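Long-range contacts in PHOX (Pseudomonas fluorescens, PDB 4A9V), which is an alkaline phosphatase of the PhoX family, a beta-propeller hydrolase that removes phosphate from phosphomonoesters with a mixed iron-calcium cofactor: residues W490-G495 with N509-A514; Y399-N404 with D479-D484; M474-D479 with A504-N509; T470-F475 with I521-V526; I529-T534 with V547-P552. One frame throughout, in Å; residues are numbered along the deposited sequence.

Interaction 1 of 5, residues W490-G495 with N509-A514; sequences WILTDG and NQMLCA. With CA (calcium ion), chain R; LI (lithium ion), chain G.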
# COMPACT_ATOMS: atom_id res chain seq x y z
N TRP A 490 11.77 -0.23 9.18
CA TRP A 490 10.77 0.66 9.75
C TRP A 490 9.40 0.04 9.58
O TRP A 490 9.08 -0.48 8.51
CB TRP A 490 10.85 2.02 9.06
CG TRP A 490 12.18 2.69 9.24
CD1 TRP A 490 13.33 2.53 8.46
CD2 TRP A 490 12.57 3.59 10.32
NE1 TRP A 490 14.35 3.28 8.96
CE2 TRP A 490 13.96 3.95 10.08
CE3 TRP A 490 11.91 4.13 11.40
CZ2 TRP A 490 14.64 4.83 10.90
CZ3 TRP A 490 12.61 5.00 12.24
CH2 TRP A 490 13.93 5.36 11.98
N ILE A 491 8.64 0.01 10.67
CA ILE A 491 7.36 -0.70 10.76
C ILE A 491 6.27 0.32 11.10
O ILE A 491 6.40 1.06 12.08
CB ILE A 491 7.39 -1.75 11.89
CG1 ILE A 491 8.48 -2.80 11.64
CG2 ILE A 491 6.03 -2.40 12.04
CD1 ILE A 491 8.82 -3.63 12.86
N LEU A 492 5.24 0.40 10.27
CA LEU A 492 4.19 1.41 10.40
C LEU A 492 2.90 0.68 10.74
O LEU A 492 2.65 -0.40 10.21
CB LEU A 492 4.05 2.18 9.09
CG LEU A 492 5.21 3.11 8.70
CD1 LEU A 492 6.51 2.40 8.35
CD2 LEU A 492 4.79 3.99 7.55
N THR A 493 2.06 1.25 11.60
CA THR A 493 0.87 0.54 12.04
C THR A 493 -0.45 1.15 11.60
O THR A 493 -0.61 2.37 11.49
CB THR A 493 0.83 0.28 13.57
OG1 THR A 493 0.48 1.46 14.30
CG2 THR A 493 2.15 -0.23 14.07
N ASP A 494 -1.42 0.26 11.38
CA ASP A 494 -2.80 0.59 11.09
C ASP A 494 -3.71 -0.32 11.90
O ASP A 494 -4.30 -1.27 11.39
CB ASP A 494 -3.09 0.41 9.60
CG ASP A 494 -4.56 0.50 9.29
OD1 ASP A 494 -5.26 1.26 10.00
OD2 ASP A 494 -5.04 -0.22 8.38
N GLY A 495 -3.71 -0.10 13.21
CA GLY A 495 -4.38 -0.98 14.13
C GLY A 495 -5.44 -0.28 14.95
O GLY A 495 -5.79 0.87 14.71
N ASN A 509 -1.80 4.91 16.59
CA ASN A 509 -0.94 4.30 15.59
C ASN A 509 0.42 4.97 15.54
O ASN A 509 0.62 6.08 16.03
CB ASN A 509 -1.63 4.30 14.23
CG ASN A 509 -2.60 3.16 14.09
OD1 ASN A 509 -2.24 2.01 14.35
ND2 ASN A 509 -3.84 3.46 13.74
N GLN A 510 1.40 4.23 15.02
CA GLN A 510 2.78 4.49 15.37
C GLN A 510 3.74 3.92 14.34
O GLN A 510 3.34 3.22 13.40
CB GLN A 510 3.05 3.91 16.74
CG GLN A 510 2.82 2.42 16.82
CD GLN A 510 2.79 1.92 18.25
OE1 GLN A 510 3.79 1.39 18.76
NE2 GLN A 510 1.63 2.06 18.89
N MET A 511 4.99 4.31 14.48
CA MET A 511 6.07 3.76 13.68
C MET A 511 7.15 3.27 14.61
O MET A 511 7.51 3.95 15.58
CB MET A 511 6.61 4.81 12.70
CG MET A 511 7.72 4.29 11.79
SD MET A 511 8.01 5.33 10.34
CE MET A 511 8.63 6.81 11.11
N LEU A 512 7.68 2.09 14.30
CA LEU A 512 8.74 1.47 15.07
C LEU A 512 9.92 1.17 14.15
O LEU A 512 9.82 1.27 12.93
CB LEU A 512 8.24 0.18 15.74
CG LEU A 512 6.94 0.33 16.54
CD1 LEU A 512 5.72 -0.13 15.76
CD2 LEU A 512 7.03 -0.39 17.89
N CYS A 513 11.05 0.86 14.76
CA CYS A 513 12.26 0.53 14.03
C CYS A 513 12.83 -0.77 14.59
O CYS A 513 12.88 -0.96 15.80
CB CYS A 513 13.28 1.66 14.17
SG CYS A 513 14.65 1.57 13.00
N ALA A 514 13.28 -1.64 13.69
CA ALA A 514 13.73 -2.97 14.06
C ALA A 514 15.11 -3.27 13.48
O ALA A 514 15.46 -2.82 12.38
CB ALA A 514 12.74 -4.02 13.60
CA CA R . -4.06 -1.96 7.02
LI LI G . -7.11 1.62 8.48
O HOH W 1 -6.00 2.19 12.35
O HOH W 2 -7.11 0.65 6.85
O HOH W 3 -7.90 0.83 10.14
O HOH W 4 -7.33 3.12 10.56
O HOH W 5 -4.37 0.22 5.67
O HOH W 6 -6.17 -1.71 5.92
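Cys513 places its sulfur over the indole of Trp490: SG stands 3.7 Å from the centroid of the six-membered ring, almost on the ring normal, a sulfur-aromatic contact in which CB rests over the same ring as a CH-pi donor. With chi1 at -166°, which sets SG opposite the backbone N, the sulfur comes to lie over the ring. Met511 meets Trp490 at the ring edge with CG, while its SD, 3.8 Å from Leu492 CD1, lies alongside that leucine, both side chains pointing the same way. On the other face of the sheet Ile491 packs CD1 on the methyl of Ala514. The strands are antiparallel, and Ile491 and Leu512 form a hydrogen-bonded pair with both bonds 2.8 Å between N and O.

Where strand 490-493 ends and strand 510-514 begins, Asn509 OD1 accepts from Thr493 OG1 and Gly495 N, each at 2.8 Å, and Thr493 OG1 in turn accepts from Gln510 N. A leucine in place of Asn509 would probably leave Gly495 N and the Thr493 hydroxyl without their shared acceptor and free the turn beside Asp494, whose OD1 binds lithium and OD2 calcium.

These are the two central strands of a four-stranded antiparallel sheet of the beta-propeller, flanked by strands 478-483 and 521-526; strands 532-538 and 544-550 pack over the Trp490 and Leu492 face.

Interaction 2 of 5, residues Y399-N404 with D479-D484; sequences YCTLTN and DGLGFD. With CA (calcium ion), chain R; CA (calcium ion), chain Q.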
# COMPACT_ATOMS: atom_id res chain seq x y z
N TYR A 399 10.43 -9.18 3.64
CA TYR A 399 9.59 -9.03 4.83
C TYR A 399 8.20 -8.62 4.38
O TYR A 399 8.06 -7.78 3.49
CB TYR A 399 10.16 -7.96 5.75
CG TYR A 399 11.54 -8.27 6.30
CD1 TYR A 399 12.66 -8.22 5.48
CD2 TYR A 399 11.72 -8.59 7.63
CE1 TYR A 399 13.91 -8.57 5.96
CE2 TYR A 399 12.97 -8.90 8.13
CZ TYR A 399 14.06 -8.90 7.29
OH TYR A 399 15.28 -9.28 7.80
N CYS A 400 7.18 -9.20 5.00
CA CYS A 400 5.79 -8.96 4.63
C CYS A 400 4.97 -8.87 5.91
O CYS A 400 4.99 -9.78 6.74
CB CYS A 400 5.27 -10.13 3.79
SG CYS A 400 3.57 -9.98 3.22
N THR A 401 4.20 -7.79 6.06
CA THR A 401 3.27 -7.73 7.17
C THR A 401 2.04 -8.59 6.88
O THR A 401 1.56 -8.67 5.74
CB THR A 401 2.85 -6.29 7.48
OG1 THR A 401 2.36 -5.68 6.29
CG2 THR A 401 4.02 -5.49 8.03
N LEU A 402 1.57 -9.26 7.92
CA LEU A 402 0.32 -10.00 7.90
C LEU A 402 -0.51 -9.36 9.02
O LEU A 402 -0.24 -9.58 10.21
CB LEU A 402 0.59 -11.48 8.18
CG LEU A 402 1.50 -12.21 7.17
CD1 LEU A 402 1.78 -13.62 7.65
CD2 LEU A 402 0.83 -12.22 5.80
N THR A 403 -1.34 -8.40 8.64
CA THR A 403 -1.69 -7.35 9.58
C THR A 403 -2.57 -7.85 10.72
O THR A 403 -2.43 -7.41 11.86
CB THR A 403 -2.27 -6.11 8.85
OG1 THR A 403 -2.23 -5.00 9.75
CG2 THR A 403 -3.70 -6.32 8.38
N ASN A 404 -3.49 -8.77 10.40
CA ASN A 404 -4.35 -9.46 11.36
C ASN A 404 -5.29 -10.37 10.57
O ASN A 404 -5.27 -10.37 9.33
CB ASN A 404 -5.14 -8.46 12.24
CG ASN A 404 -5.86 -7.41 11.43
OD1 ASN A 404 -6.71 -7.71 10.59
ND2 ASN A 404 -5.57 -6.14 11.73
N ASP A 479 1.60 -2.81 9.12
CA ASP A 479 0.99 -2.62 7.81
C ASP A 479 2.10 -2.16 6.86
O ASP A 479 2.71 -2.99 6.18
CB ASP A 479 -0.19 -1.62 7.95
CG ASP A 479 -0.90 -1.32 6.64
OD1 ASP A 479 -0.28 -1.37 5.56
OD2 ASP A 479 -2.07 -0.86 6.72
N GLY A 480 2.49 -0.89 6.94
CA GLY A 480 3.60 -0.41 6.14
C GLY A 480 4.95 -0.89 6.64
O GLY A 480 5.15 -1.13 7.83
N LEU A 481 5.90 -0.95 5.71
CA LEU A 481 7.29 -1.28 6.00
C LEU A 481 8.19 -0.45 5.11
O LEU A 481 7.83 -0.15 3.96
CB LEU A 481 7.58 -2.76 5.71
CG LEU A 481 6.89 -3.82 6.56
CD1 LEU A 481 7.25 -5.19 6.01
CD2 LEU A 481 7.29 -3.71 8.02
N GLY A 482 9.40 -0.17 5.57
CA GLY A 482 10.42 0.41 4.71
C GLY A 482 11.79 0.10 5.25
O GLY A 482 12.00 0.16 6.45
N PHE A 483 12.74 -0.16 4.37
CA PHE A 483 14.15 -0.20 4.74
C PHE A 483 14.80 1.14 4.44
O PHE A 483 14.49 1.77 3.42
CB PHE A 483 14.90 -1.29 3.98
CG PHE A 483 14.89 -2.62 4.67
CD1 PHE A 483 15.70 -2.84 5.77
CD2 PHE A 483 14.11 -3.67 4.20
CE1 PHE A 483 15.71 -4.05 6.41
CE2 PHE A 483 14.11 -4.89 4.85
CZ PHE A 483 14.93 -5.09 5.94
N ASP A 484 15.77 1.53 5.25
CA ASP A 484 16.71 2.55 4.86
C ASP A 484 18.02 1.92 4.42
O ASP A 484 18.20 0.70 4.46
CB ASP A 484 16.90 3.60 5.96
CG ASP A 484 17.44 3.02 7.25
OD1 ASP A 484 18.18 2.02 7.21
OD2 ASP A 484 17.20 3.66 8.31
CA CA R . -4.06 -1.96 7.02
CA CA Q . -2.20 -0.35 4.30
O HOH W 7 -3.80 1.65 3.08
O HOH W 8 -0.94 1.08 2.67
O HOH W 9 -1.41 1.66 5.53
O HOH W 5 -4.37 0.22 5.67
O HOH W 6 -6.17 -1.71 5.92
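Thr401 sets its hydroxyl between the backbone N and the carbonyl carbon (chi1 54°), which turns OG1 onto Asp479 O and swings CG2 toward Leu481. The OG1 to O distance is 2.7 Å, the donor in the carbonyl plane on a lone pair. The methyl and the leucine reach toward each other tip to tip, Thr401 CG2 to Leu481 CG 3.6 Å. Leu481 also lodges CD1 near Tyr399, 4.0 Å from its CB. Farther along, Phe483 directs its edge toward the Tyr399 face in an offset edge-to-face pair, centroids 5.4 Å apart and planes at 72°; the closest carbons are Tyr399 CE1 and Phe483 CZ, at 3.6 Å. Tyr399 OH is hydrogen-bonded to Arg431 NH1.

A valine at Thr401 is likely to leave Asp479 O without its hydroxyl donor, weakening the hold on the backbone of a metal ligand. CB of Asp479 leaves the backbone away from residues 399-404, and the carboxylate binds calcium: OD2 bridges two ions, 2.3 Å from the one it shares with Asp494, and OD1 also binds the other.

The strands run nearly antiparallel, but at 7.1 Å between axes they meet through side chains, joining edge strand 478-483 of one sheet to strand 398-402, second from the edge of another. Asp479 and Gly480 face Leu492 as a classic beta bulge, at the calcium-rich centre of the propeller, beside the mu-oxo-diiron cluster.

Interaction 3 of 5, residues M474-D479 with A504-N509; sequences MFNSPD and AGMGNN. With CA (calcium ion), chain R; CA (calcium ion), chain Q.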
# COMPACT_ATOMS: atom_id res chain seq x y z
N MET A 474 5.05 -2.58 22.61
CA MET A 474 4.01 -3.33 21.93
C MET A 474 3.15 -2.46 21.02
O MET A 474 2.89 -1.29 21.28
CB MET A 474 3.15 -4.10 22.93
CG MET A 474 2.52 -3.23 23.99
SD MET A 474 1.51 -4.22 25.09
CE MET A 474 0.87 -2.94 26.16
N PHE A 475 2.64 -3.11 19.97
CA PHE A 475 1.86 -2.47 18.92
C PHE A 475 0.93 -3.51 18.30
O PHE A 475 1.04 -4.70 18.58
CB PHE A 475 2.80 -1.90 17.85
CG PHE A 475 3.67 -2.94 17.18
CD1 PHE A 475 4.89 -3.31 17.74
CD2 PHE A 475 3.25 -3.56 16.01
CE1 PHE A 475 5.67 -4.28 17.13
CE2 PHE A 475 4.02 -4.54 15.42
CZ PHE A 475 5.23 -4.91 15.98
N ASN A 476 0.01 -3.07 17.45
CA ASN A 476 -0.83 -4.03 16.73
C ASN A 476 -1.01 -3.64 15.28
O ASN A 476 -0.91 -2.46 14.92
CB ASN A 476 -2.18 -4.23 17.44
CG ASN A 476 -3.15 -3.10 17.18
OD1 ASN A 476 -4.01 -3.20 16.31
ND2 ASN A 476 -3.06 -2.04 17.99
N SER A 477 -1.25 -4.65 14.45
CA SER A 477 -1.59 -4.47 13.05
C SER A 477 -0.50 -3.72 12.28
O SER A 477 -0.76 -2.70 11.63
CB SER A 477 -2.93 -3.75 12.91
OG SER A 477 -3.96 -4.44 13.60
N PRO A 478 0.72 -4.27 12.27
CA PRO A 478 1.73 -3.73 11.36
C PRO A 478 1.23 -3.80 9.92
O PRO A 478 0.51 -4.73 9.55
CB PRO A 478 2.93 -4.65 11.59
CG PRO A 478 2.31 -5.96 11.96
CD PRO A 478 1.10 -5.60 12.78
N ASP A 479 1.60 -2.81 9.12
CA ASP A 479 0.99 -2.62 7.81
C ASP A 479 2.10 -2.16 6.86
O ASP A 479 2.71 -2.99 6.18
CB ASP A 479 -0.19 -1.62 7.95
CG ASP A 479 -0.90 -1.32 6.64
OD1 ASP A 479 -0.28 -1.37 5.56
OD2 ASP A 479 -2.07 -0.86 6.72
N ALA A 504 -4.92 -2.40 25.33
CA ALA A 504 -4.56 -1.54 26.45
C ALA A 504 -3.06 -1.32 26.48
O ALA A 504 -2.29 -2.28 26.52
CB ALA A 504 -5.04 -2.14 27.76
N GLY A 505 -2.64 -0.06 26.48
CA GLY A 505 -1.23 0.29 26.54
C GLY A 505 -0.58 0.55 25.20
O GLY A 505 0.59 0.94 25.15
N MET A 506 -1.30 0.31 24.11
CA MET A 506 -0.71 0.49 22.78
C MET A 506 -0.88 1.90 22.21
O MET A 506 -0.14 2.29 21.31
CB MET A 506 -1.29 -0.53 21.81
CG MET A 506 -0.81 -1.93 22.14
SD MET A 506 -1.61 -3.19 21.13
CE MET A 506 -0.60 -4.61 21.57
N GLY A 507 -1.87 2.64 22.70
CA GLY A 507 -2.07 4.02 22.25
C GLY A 507 -2.43 4.16 20.78
O GLY A 507 -2.98 3.25 20.16
N ASN A 508 -2.07 5.31 20.22
CA ASN A 508 -2.36 5.65 18.83
C ASN A 508 -1.48 4.84 17.88
O ASN A 508 -0.46 4.28 18.29
CB ASN A 508 -2.11 7.15 18.61
CG ASN A 508 -3.15 8.03 19.27
OD1 ASN A 508 -4.13 7.57 19.86
ND2 ASN A 508 -2.94 9.34 19.16
N ASN A 509 -1.80 4.91 16.59
CA ASN A 509 -0.94 4.30 15.59
C ASN A 509 0.42 4.97 15.54
O ASN A 509 0.62 6.08 16.03
CB ASN A 509 -1.63 4.30 14.23
CG ASN A 509 -2.60 3.16 14.09
OD1 ASN A 509 -2.24 2.01 14.35
ND2 ASN A 509 -3.84 3.46 13.74
CA CA R . -4.06 -1.96 7.02
CA CA Q . -2.20 -0.35 4.30
O HOH W 7 -3.80 1.65 3.08
O HOH W 8 -0.94 1.08 2.67
O HOH W 9 -1.41 1.66 5.53
O HOH W 5 -4.37 0.22 5.67
O HOH W 6 -6.17 -1.71 5.92
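The two segments meet as loops, their alpha carbons nearest at Phe475 and Met506, 5.5 Å apart. They belong to the beta-propeller fold: residues 474-477 lead into strand 478-483, and residues 504-509 end the long connection between the two middle strands of the same four-stranded sheet. The side chains of Met474 and Met506 cross at about a right angle, with Met474 CB 4.0 Å from Met506 CE. Both side chains are extended beyond CG, which lets Met474 thread its methyl past Met506 to Ala504 O and the CA of Gly505. A side chain at Gly505 would run into that methyl, and at its positive phi (96°) a CB would also press on the preceding carbonyl oxygen.

Asn476 has its carboxamide oxygen bound by Ser477 OG and by the backbone N of Asp496. Asn476 ND2 gives a weak hydrogen bond to Met506 SD at 3.6 Å, while the terminal methyl, Met506 CE, sits 3.4 Å from Phe475 O.

Interaction 4 of 5, residues T470-F475 with I521-V526; sequences TPQNMF and IRRFMV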
# COMPACT_ATOMS: atom_id res chain seq x y z
N THR A 470 7.45 -6.52 24.01
CA THR A 470 7.44 -6.27 25.44
C THR A 470 6.30 -5.33 25.80
O THR A 470 5.77 -4.64 24.93
CB THR A 470 8.75 -5.62 25.90
OG1 THR A 470 8.80 -4.27 25.42
CG2 THR A 470 9.96 -6.39 25.39
N PRO A 471 6.03 -5.16 27.10
CA PRO A 471 5.03 -4.17 27.46
C PRO A 471 5.41 -2.75 27.07
O PRO A 471 4.53 -1.91 26.88
CB PRO A 471 4.92 -4.33 28.98
CG PRO A 471 5.19 -5.78 29.19
CD PRO A 471 6.31 -6.08 28.22
N GLN A 472 6.71 -2.49 26.93
CA GLN A 472 7.15 -1.16 26.53
C GLN A 472 6.92 -0.86 25.05
O GLN A 472 6.49 0.24 24.72
CB GLN A 472 8.61 -0.92 26.91
CG GLN A 472 9.01 0.55 26.82
CD GLN A 472 9.16 1.06 25.39
OE1 GLN A 472 9.55 0.32 24.49
NE2 GLN A 472 8.95 2.36 25.20
N ASN A 473 7.20 -1.83 24.17
CA ASN A 473 7.26 -1.56 22.73
C ASN A 473 6.06 -2.06 21.93
O ASN A 473 6.03 -1.94 20.71
CB ASN A 473 8.55 -2.10 22.11
CG ASN A 473 8.54 -3.61 21.95
OD1 ASN A 473 7.57 -4.27 22.32
ND2 ASN A 473 9.64 -4.17 21.46
N MET A 474 5.05 -2.58 22.61
CA MET A 474 4.01 -3.33 21.93
C MET A 474 3.15 -2.46 21.02
O MET A 474 2.89 -1.29 21.28
CB MET A 474 3.15 -4.10 22.93
CG MET A 474 2.52 -3.23 23.99
SD MET A 474 1.51 -4.22 25.09
CE MET A 474 0.87 -2.94 26.16
N PHE A 475 2.64 -3.11 19.97
CA PHE A 475 1.86 -2.47 18.92
C PHE A 475 0.93 -3.51 18.30
O PHE A 475 1.04 -4.70 18.58
CB PHE A 475 2.80 -1.90 17.85
CG PHE A 475 3.67 -2.94 17.18
CD1 PHE A 475 4.89 -3.31 17.74
CD2 PHE A 475 3.25 -3.56 16.01
CE1 PHE A 475 5.67 -4.28 17.13
CE2 PHE A 475 4.02 -4.54 15.42
CZ PHE A 475 5.23 -4.91 15.98
N ILE A 521 13.06 -4.40 18.57
CA ILE A 521 12.12 -3.40 18.05
C ILE A 521 11.99 -2.26 19.06
O ILE A 521 11.79 -2.51 20.25
CB ILE A 521 10.74 -4.03 17.80
CG1 ILE A 521 10.84 -5.14 16.76
CG2 ILE A 521 9.75 -2.97 17.35
CD1 ILE A 521 9.64 -6.06 16.69
N ARG A 522 12.11 -1.02 18.59
CA ARG A 522 11.91 0.17 19.41
C ARG A 522 10.86 1.08 18.78
O ARG A 522 10.85 1.29 17.57
CB ARG A 522 13.22 0.94 19.57
CG ARG A 522 14.30 0.16 20.30
CD ARG A 522 15.55 0.98 20.53
NE ARG A 522 16.59 0.14 21.08
CZ ARG A 522 17.77 0.56 21.49
NH1 ARG A 522 18.09 1.84 21.41
NH2 ARG A 522 18.66 -0.32 21.92
N ARG A 523 9.98 1.64 19.60
CA ARG A 523 8.99 2.60 19.12
C ARG A 523 9.65 3.94 18.84
O ARG A 523 10.40 4.46 19.68
CB ARG A 523 7.86 2.77 20.13
CG ARG A 523 6.68 3.54 19.58
CD ARG A 523 5.56 3.72 20.60
NE ARG A 523 4.97 2.44 21.00
CZ ARG A 523 5.16 1.85 22.17
NH1 ARG A 523 5.95 2.39 23.10
NH2 ARG A 523 4.50 0.73 22.46
N PHE A 524 9.38 4.49 17.66
CA PHE A 524 10.04 5.71 17.18
C PHE A 524 9.10 6.92 17.13
O PHE A 524 9.52 8.02 17.46
CB PHE A 524 10.65 5.46 15.79
CG PHE A 524 11.27 6.68 15.17
CD1 PHE A 524 12.54 7.08 15.51
CD2 PHE A 524 10.59 7.40 14.21
CE1 PHE A 524 13.10 8.22 14.95
CE2 PHE A 524 11.15 8.52 13.62
CZ PHE A 524 12.42 8.91 13.98
N MET A 525 7.87 6.73 16.65
CA MET A 525 6.93 7.83 16.46
C MET A 525 5.53 7.37 16.83
O MET A 525 5.15 6.23 16.55
CB MET A 525 6.95 8.30 14.99
CG MET A 525 6.09 9.52 14.73
SD MET A 525 6.06 9.98 12.98
CE MET A 525 4.83 8.83 12.37
N VAL A 526 4.76 8.27 17.42
CA VAL A 526 3.33 8.07 17.57
C VAL A 526 2.59 9.20 16.87
O VAL A 526 3.01 10.35 16.91
CB VAL A 526 2.91 8.02 19.06
CG1 VAL A 526 1.42 7.75 19.16
CG2 VAL A 526 3.71 6.98 19.83
O HOH W 10 3.57 0.16 25.16
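Arg523 drives its guanidinium into the turn of residues 472-474 and lies across the side chain of Gln472, the guanidinium and amide planes 57° apart. NH1 donates to Gln472 O at 2.7 Å, with that oxygen tilted 20° from the guanidinium plane. NH2 gives Met474 O a bond of 2.8 Å with the oxygen close to the plane, and a weaker one to Gln472 O. The bend at chi3 (-64°) turns the group from its extended stem into these carbonyls.

Asn473 crosses Ile521 at about a right angle. Its ND2 donates to Ile521 O at 3.0 Å in a nearly straight bond, approaching from above the carbonyl plane, while its OD1 takes the backbone N of Thr470. The hydroxyl of Thr470 accepts from Asn473 N in an ST motif. Further along the loop, Phe475 CE1 comes within 4.3 Å of Ile521 CG2.

Beyond the two segments, NE of Arg523 bonds to Gln510 OE1, NH1 also to Ile16 O, and Gln472 OE1 to Ser15 OG. A buried cation is thus met largely by neutral carbonyl oxygens, whose dipoles would be expected to offset its charge while it pins the loop to the outer strand 521-526.

Interaction 5 of 5, residues I529-T534 with V547-P552; sequences IGCEVT and VGIQHP. With LI (lithium ion), chain G.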
# COMPACT_ATOMS: atom_id res chain seq x y z
N ILE A 529 -4.70 11.55 16.64
CA ILE A 529 -5.90 10.80 16.94
C ILE A 529 -6.62 10.39 15.66
O ILE A 529 -6.82 11.20 14.76
CB ILE A 529 -6.83 11.61 17.86
CG1 ILE A 529 -6.18 11.76 19.24
CG2 ILE A 529 -8.21 10.97 17.97
CD1 ILE A 529 -6.93 12.68 20.18
N GLY A 530 -6.97 9.11 15.57
CA GLY A 530 -7.80 8.61 14.48
C GLY A 530 -7.05 8.30 13.19
O GLY A 530 -7.67 7.86 12.23
N CYS A 531 -5.74 8.55 13.16
CA CYS A 531 -4.95 8.32 11.95
C CYS A 531 -4.51 6.87 11.85
O CYS A 531 -4.54 6.12 12.82
CB CYS A 531 -3.72 9.24 11.91
SG CYS A 531 -2.28 8.65 12.83
N GLU A 532 -4.00 6.51 10.68
CA GLU A 532 -2.97 5.48 10.60
C GLU A 532 -1.69 6.07 10.04
O GLU A 532 -1.69 7.15 9.44
CB GLU A 532 -3.43 4.27 9.77
CG GLU A 532 -3.60 4.52 8.28
CD GLU A 532 -4.29 3.35 7.58
OE1 GLU A 532 -5.54 3.29 7.63
OE2 GLU A 532 -3.59 2.50 6.99
N VAL A 533 -0.57 5.42 10.35
CA VAL A 533 0.74 5.86 9.92
C VAL A 533 1.11 5.01 8.71
O VAL A 533 1.06 3.78 8.78
CB VAL A 533 1.76 5.67 11.06
CG1 VAL A 533 3.16 5.99 10.58
CG2 VAL A 533 1.38 6.54 12.25
N THR A 534 1.34 5.65 7.57
CA THR A 534 1.48 4.94 6.31
C THR A 534 2.26 5.79 5.33
O THR A 534 2.17 7.01 5.36
CB THR A 534 0.11 4.54 5.76
OG1 THR A 534 0.28 3.65 4.65
CG2 THR A 534 -0.73 5.76 5.39
N VAL A 547 7.01 10.55 6.10
CA VAL A 547 6.04 9.56 6.56
C VAL A 547 4.65 10.17 6.48
O VAL A 547 4.46 11.36 6.73
CB VAL A 547 6.37 9.07 7.99
CG1 VAL A 547 6.33 10.21 9.00
CG2 VAL A 547 5.42 7.95 8.41
N GLY A 548 3.67 9.36 6.09
CA GLY A 548 2.30 9.81 5.97
C GLY A 548 1.47 9.62 7.23
O GLY A 548 1.58 8.62 7.95
N ILE A 549 0.60 10.60 7.46
CA ILE A 549 -0.43 10.54 8.47
C ILE A 549 -1.77 10.58 7.75
O ILE A 549 -2.13 11.59 7.14
CB ILE A 549 -0.31 11.74 9.43
CG1 ILE A 549 1.05 11.76 10.14
CG2 ILE A 549 -1.46 11.74 10.43
CD1 ILE A 549 1.37 10.51 10.95
N GLN A 550 -2.42 9.43 7.70
CA GLN A 550 -3.60 9.24 6.88
C GLN A 550 -4.87 9.28 7.74
O GLN A 550 -4.91 8.71 8.83
CB GLN A 550 -3.51 7.89 6.14
CG GLN A 550 -4.54 7.73 5.03
CD GLN A 550 -4.65 6.30 4.55
OE1 GLN A 550 -4.80 5.38 5.35
NE2 GLN A 550 -4.62 6.11 3.24
N HIS A 551 -5.89 9.94 7.20
CA HIS A 551 -7.20 10.10 7.85
C HIS A 551 -7.14 10.43 9.32
O HIS A 551 -7.90 9.88 10.11
CB HIS A 551 -8.12 8.89 7.59
CG HIS A 551 -7.60 7.57 8.13
ND1 HIS A 551 -7.59 7.26 9.44
CD2 HIS A 551 -7.13 6.45 7.46
CE1 HIS A 551 -7.13 6.01 9.60
NE2 HIS A 551 -6.85 5.51 8.39
N PRO A 552 -6.35 11.45 9.70
CA PRO A 552 -6.50 11.92 11.07
C PRO A 552 -7.94 12.31 11.37
O PRO A 552 -8.60 12.92 10.54
CB PRO A 552 -5.56 13.13 11.13
CG PRO A 552 -5.50 13.62 9.73
CD PRO A 552 -5.56 12.38 8.88
LI LI G . -7.11 1.62 8.48
O HOH W 3 -7.90 0.83 10.14
O HOH W 4 -7.33 3.12 10.56
O HOH W 2 -7.11 0.65 6.85
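Val533 and Val547 make the apolar centre, CG1 of Val533 lying 3.7 Å from CG2 of Val547 where the two side chains cross. Ile549 runs beside Val533, pointing the same way, and its CG2 touches CB of Cys531, likewise at 3.7 Å. On the other face the methyl of Thr534 packs on CB of Gln550, and the Thr534 hydroxyl turns outward to Asp69, a residue of the diiron pocket.

Glu532 and Gln550 are a hydrogen-bonded antiparallel pair, each N donating to the other's O at 3.0 Å. Their side chains lie side by side with carboxylate and amide planes 81° apart; Gln550 NE2 is engaged by Asn67 O. Toward the polar edge, both ring nitrogens of His551 donate to acceptors lying close to the ring plane. ND1 gives Gly530 O a bond of 2.9 Å, and NE2 reaches Glu532 OE1 at 2.7 Å, on the anti lone pair of that oxygen, with the ring nearly perpendicular to the carboxylate. The same OE1 binds lithium at 2.4 Å, with Asp494 and waters 2, 3 and 4 completing the ion's ligands, so the histidine probably helps to position a metal ligand.

The segments form the open end of hairpin 532-538 and 544-550. Strand 572-578 lies on the far side of 544-550 in the same sheet, while Met525 of strand 521-526 and Leu492 of strand 489-493 cover the valine face.

From the N terminus, interaction 2 comes first, linking residues 399-404 to 479-484 and so closing a loop that brings strand 398-402 of a large sheet against the edge of the next. Interactions 4 and 3 both start from the loop before strand 478-483. Of these two, interaction 4 closes the longer span, to 521-526, and interaction 1 is nested inside it. Interaction 3 crosses interaction 1, and interactions 3 and 4 each cross interaction 2. Interaction 5 follows in series and closes the hairpin of the adjoining sheet. Asp479, Asp494 and Glu532 bring interactions 2, 1 and 5 together at the metal cluster, whereas interaction 4 ties down the sheet's periphery.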